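Local atomic coordinates of diguanylate cyclase (Xanthomonas campestris pv. campestris, PDB entry 5H5O), a protein that binds cyclic GMP through its cyclic nucleotide-binding domain and, with a GGDEF domain, probably makes cyclic di-GMP from two GTP molecules. Residues T37-V42 with G63-E68. Sequence-based numbering, arbitrary orientation.
Sequences TQMFIV and GEFFGE. With PCG (cyclic guanosine monophosphate), chain C.
Phe-40 and Phe-66 form an antiparallel hydrogen-bonded pair: Phe-40 N donates to Phe-66 O (2.8 Å), and Phe-66 N returns a bond to Phe-40 O. Val-42 N bonds to Glu-64 O, and the segments run 162° apart. Ile-41 faces Phe-65 as the non-hydrogen-bonded pair. On one face of the sheet, Phe-40 CB sits over the Phe-66 ring as a CH-pi contact, 3.8 Å from the ring centroid, while the two rings themselves are slid apart with planes 27° from parallel. Val-42 CG2 meets the edge of the Phe-66 ring at CE2 (3.8 Å). A chi1 of 60° places Phe-66 CG between its backbone N and carbonyl carbon, swinging the ring across to Phe-40. On the other face, the bent selenomethionine Met-39 brings CE to 3.6 Å from Phe-65 CB, and Ile-41 CG1 packs on the same CB; Phe-112 of helix 106-121 meets the Phe-65 ring edge-to-face. Beyond the strand, Gly-67 N donates to O2' of cyclic GMP (2.7 Å), which in turn donates to Glu-68 OE1 (2.5 Å). Glu-68 OE2 forms a salt bridge with Arg-119, tying this carboxylate to helix 106-121. Gly-67 is the N-cap of helix 68-72; the short edge strand runs into this helix, part of the phosphate-binding cassette of a cyclic nucleotide-binding beta-roll, whose glutamate holds the ribose O2'.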
ATOM      1  N   THR A  37      -0.038  12.771 -10.804  1.00 26.14           N
ATOM      2  CA  THR A  37      -0.115  11.365 -11.160  1.00 35.20           C
ATOM      3  C   THR A  37       1.262  10.745 -11.394  1.00 31.74           C
ATOM      4  O   THR A  37       1.367   9.627 -11.881  1.00 29.33           O
ATOM      5  CB  THR A  37      -0.968  11.173 -12.415  1.00 36.63           C
ATOM      6  OG1 THR A  37      -0.400  11.949 -13.476  1.00 34.63           O
ATOM      7  CG2 THR A  37      -2.398  11.644 -12.154  1.00 39.75           C
ATOM      8  N   GLN A  38       2.324  11.460 -11.048  1.00 21.95           N
ATOM      9  CA  GLN A  38       3.647  10.866 -11.183  1.00 29.28           C
ATOM     10  C   GLN A  38       4.307  10.774  -9.829  1.00 23.73           C
ATOM     11  O   GLN A  38       3.986  11.548  -8.931  1.00 28.98           O
ATOM     12  CB  GLN A  38       4.528  11.679 -12.133  1.00 30.05           C
ATOM     13  CG  GLN A  38       4.677  13.087 -11.703  1.00 38.56           C
ATOM     14  CD  GLN A  38       3.807  14.019 -12.491  1.00 44.53           C
ATOM     15  OE1 GLN A  38       2.666  14.291 -12.113  1.00 44.27           O
ATOM     16  NE2 GLN A  38       4.343  14.530 -13.598  1.00 43.86           N
HETATM   17  N   MSE A  39       5.211   9.807  -9.677  1.00 23.38           N
HETATM   18  CA  MSE A  39       6.029   9.723  -8.480  1.00 19.90           C
HETATM   19  C   MSE A  39       7.446  10.113  -8.841  1.00 25.47           C
HETATM   20  O   MSE A  39       7.788  10.242 -10.024  1.00 30.29           O
HETATM   21  CB  MSE A  39       6.046   8.314  -7.905  1.00 19.19           C
HETATM   22  CG  MSE A  39       6.675   7.288  -8.824  1.00 23.10           C
HETATM   23 SE   MSE A  39       6.953   5.626  -7.867  0.44 32.86          SE
HETATM   24  CE  MSE A  39       8.495   6.111  -6.781  1.00 27.61           C
ATOM     25  N   PHE A  40       8.275  10.266  -7.819  1.00 22.25           N
ATOM     26  CA  PHE A  40       9.645  10.726  -8.012  1.00 23.48           C
ATOM     27  C   PHE A  40      10.657   9.966  -7.172  1.00 26.41           C
ATOM     28  O   PHE A  40      10.376   9.585  -6.042  1.00 24.62           O
ATOM     29  CB  PHE A  40       9.738  12.209  -7.669  1.00 22.87           C
ATOM     30  CG  PHE A  40       8.891  13.073  -8.538  1.00 29.28           C
ATOM     31  CD1 PHE A  40       9.369  13.519  -9.763  1.00 27.98           C
ATOM     32  CD2 PHE A  40       7.607  13.431  -8.145  1.00 16.97           C
ATOM     33  CE1 PHE A  40       8.579  14.318 -10.579  1.00 31.38           C
ATOM     34  CE2 PHE A  40       6.818  14.225  -8.953  1.00 24.87           C
ATOM     35  CZ  PHE A  40       7.301  14.667 -10.174  1.00 27.34           C
ATOM     36  N   ILE A  41      11.851   9.769  -7.720  1.00 25.87           N
ATOM     37  CA  ILE A  41      12.968   9.292  -6.909  1.00 26.31           C
ATOM     38  C   ILE A  41      14.118  10.312  -6.912  1.00 26.93           C
ATOM     39  O   ILE A  41      14.584  10.749  -7.980  1.00 19.02           O
ATOM     40  CB  ILE A  41      13.479   7.908  -7.382  1.00 20.61           C
ATOM     41  CG1 ILE A  41      12.316   6.902  -7.501  1.00 24.57           C
ATOM     42  CG2 ILE A  41      14.543   7.407  -6.441  1.00 15.95           C
ATOM     43  CD1 ILE A  41      12.534   5.797  -8.542  1.00 16.83           C
ATOM     44  N   VAL A  42      14.562  10.702  -5.722  1.00 25.21           N
ATOM     45  CA  VAL A  42      15.736  11.566  -5.605  1.00 18.80           C
ATOM     46  C   VAL A  42      17.002  10.788  -5.990  1.00 22.37           C
ATOM     47  O   VAL A  42      17.264   9.709  -5.451  1.00 19.71           O
ATOM     48  CB  VAL A  42      15.909  12.101  -4.165  1.00 20.50           C
ATOM     49  CG1 VAL A  42      17.017  13.180  -4.097  1.00 12.28           C
ATOM     50  CG2 VAL A  42      14.573  12.651  -3.612  1.00 18.40           C
ATOM     51  N   GLY A  63      18.156   8.313  -3.621  1.00 24.36           N
ATOM     52  CA  GLY A  63      17.606   6.978  -3.444  1.00 19.95           C
ATOM     53  C   GLY A  63      16.257   6.912  -2.735  1.00 34.51           C
ATOM     54  O   GLY A  63      15.621   5.844  -2.692  1.00 31.46           O
ATOM     55  N   GLU A  64      15.797   8.035  -2.184  1.00 21.05           N
ATOM     56  CA  GLU A  64      14.473   8.056  -1.560  1.00 26.71           C
ATOM     57  C   GLU A  64      13.384   8.437  -2.558  1.00 25.85           C
ATOM     58  O   GLU A  64      13.612   9.246  -3.465  1.00 27.09           O
ATOM     59  CB  GLU A  64      14.450   8.979  -0.337  1.00 31.66           C
ATOM     60  CG  GLU A  64      15.183   8.413   0.880  1.00 34.99           C
ATOM     61  CD  GLU A  64      15.293   9.426   2.019  1.00 33.41           C
ATOM     62  OE1 GLU A  64      14.308   9.585   2.768  1.00 27.15           O
ATOM     63  OE2 GLU A  64      16.356  10.074   2.154  1.00 35.28           O
ATOM     64  N   PHE A  65      12.203   7.852  -2.385  1.00 23.67           N
ATOM     65  CA  PHE A  65      11.101   8.054  -3.317  1.00 24.41           C
ATOM     66  C   PHE A  65       9.890   8.676  -2.646  1.00 19.56           C
ATOM     67  O   PHE A  65       9.737   8.602  -1.435  1.00 26.78           O
ATOM     68  CB  PHE A  65      10.716   6.731  -3.974  1.00 29.01           C
ATOM     69  CG  PHE A  65      10.044   5.765  -3.042  1.00 25.52           C
ATOM     70  CD1 PHE A  65       8.659   5.783  -2.878  1.00 27.62           C
ATOM     71  CD2 PHE A  65      10.784   4.825  -2.347  1.00 26.20           C
ATOM     72  CE1 PHE A  65       8.030   4.890  -2.023  1.00 26.85           C
ATOM     73  CE2 PHE A  65      10.157   3.917  -1.497  1.00 28.91           C
ATOM     74  CZ  PHE A  65       8.774   3.957  -1.334  1.00 26.26           C
ATOM     75  N   PHE A  66       9.049   9.317  -3.439  1.00 21.27           N
ATOM     76  CA  PHE A  66       7.867   9.988  -2.906  1.00 22.51           C
ATOM     77  C   PHE A  66       6.908  10.237  -4.040  1.00 21.37           C
ATOM     78  O   PHE A  66       7.306  10.226  -5.203  1.00 22.92           O
ATOM     79  CB  PHE A  66       8.238  11.318  -2.237  1.00 18.52           C
ATOM     80  CG  PHE A  66       8.903  12.323  -3.164  1.00 20.99           C
ATOM     81  CD1 PHE A  66       8.171  13.348  -3.750  1.00 19.27           C
ATOM     82  CD2 PHE A  66      10.263  12.263  -3.417  1.00 26.33           C
ATOM     83  CE1 PHE A  66       8.784  14.297  -4.582  1.00 27.32           C
ATOM     84  CE2 PHE A  66      10.888  13.208  -4.253  1.00 25.37           C
ATOM     85  CZ  PHE A  66      10.159  14.221  -4.826  1.00 17.63           C
ATOM     86  N   GLY A  67       5.642  10.468  -3.707  1.00 20.74           N
ATOM     87  CA  GLY A  67       4.651  10.743  -4.726  1.00 23.71           C
ATOM     88  C   GLY A  67       3.960   9.514  -5.285  1.00 21.63           C
ATOM     89  O   GLY A  67       3.147   9.633  -6.209  1.00 25.77           O
ATOM     90  N   GLU A  68       4.266   8.340  -4.728  1.00 21.34           N
ATOM     91  CA  GLU A  68       3.660   7.091  -5.215  1.00 22.95           C
ATOM     92  C   GLU A  68       2.143   7.062  -4.985  1.00 21.14           C
ATOM     93  O   GLU A  68       1.423   6.438  -5.753  1.00 26.28           O
ATOM     94  CB  GLU A  68       4.362   5.841  -4.643  1.00 20.53           C
ATOM     95  CG  GLU A  68       3.975   5.422  -3.205  1.00 21.96           C
ATOM     96  CD  GLU A  68       4.464   6.383  -2.123  1.00 33.35           C
ATOM     97  OE1 GLU A  68       5.141   7.378  -2.454  1.00 36.81           O
ATOM     98  OE2 GLU A  68       4.177   6.133  -0.935  1.00 43.80           O
TER
HETATM   99  PA  PCG C 201       1.962  12.299  -2.483  1.00 64.75           P
HETATM  100  O1A PCG C 201       2.022  12.107  -3.961  1.00 64.75           O
HETATM  101  O2A PCG C 201       0.804  12.406  -1.542  1.00 64.75           O
HETATM  102  O5' PCG C 201       2.766  13.329  -2.449  1.00 64.75           O
HETATM  103  C5' PCG C 201       3.238  13.706  -1.153  1.00 64.75           C
HETATM  104  C4' PCG C 201       4.035  12.508  -0.712  1.00 64.75           C
HETATM  105  O4' PCG C 201       4.649  12.457   0.550  1.00 64.75           O
HETATM  106  C3' PCG C 201       3.226  11.249  -0.785  1.00 64.75           C
HETATM  107  O3' PCG C 201       2.701  11.097  -2.130  1.00 64.75           O
HETATM  108  C2' PCG C 201       4.239  10.263  -0.273  1.00 64.75           C
HETATM  109  O2' PCG C 201       5.062   9.625  -1.253  1.00 64.75           O
HETATM  110  C1' PCG C 201       5.132  11.122   0.636  1.00 64.75           C
HETATM  111  N9  PCG C 201       5.171  11.052   2.135  1.00 64.75           N
HETATM  112  C8  PCG C 201       6.291  11.010   2.865  1.00 64.75           C
HETATM  113  N7  PCG C 201       6.024  10.945   4.181  1.00 64.75           N
HETATM  114  C5  PCG C 201       4.711  10.944   4.327  1.00 64.75           C
HETATM  115  C6  PCG C 201       3.760  10.886   5.468  1.00 64.75           C
HETATM  116  O6  PCG C 201       4.199  10.821   6.621  1.00 64.75           O
HETATM  117  N1  PCG C 201       2.422  10.903   5.212  1.00 64.75           N
HETATM  118  C2  PCG C 201       1.931  10.973   3.952  1.00 64.75           C
HETATM  119  N2  PCG C 201       0.595  10.987   3.764  1.00 64.75           N
HETATM  120  N3  PCG C 201       2.757  11.031   2.841  1.00 64.75           N
HETATM  121  C4  PCG C 201       4.123  11.017   2.977  1.00 64.75           C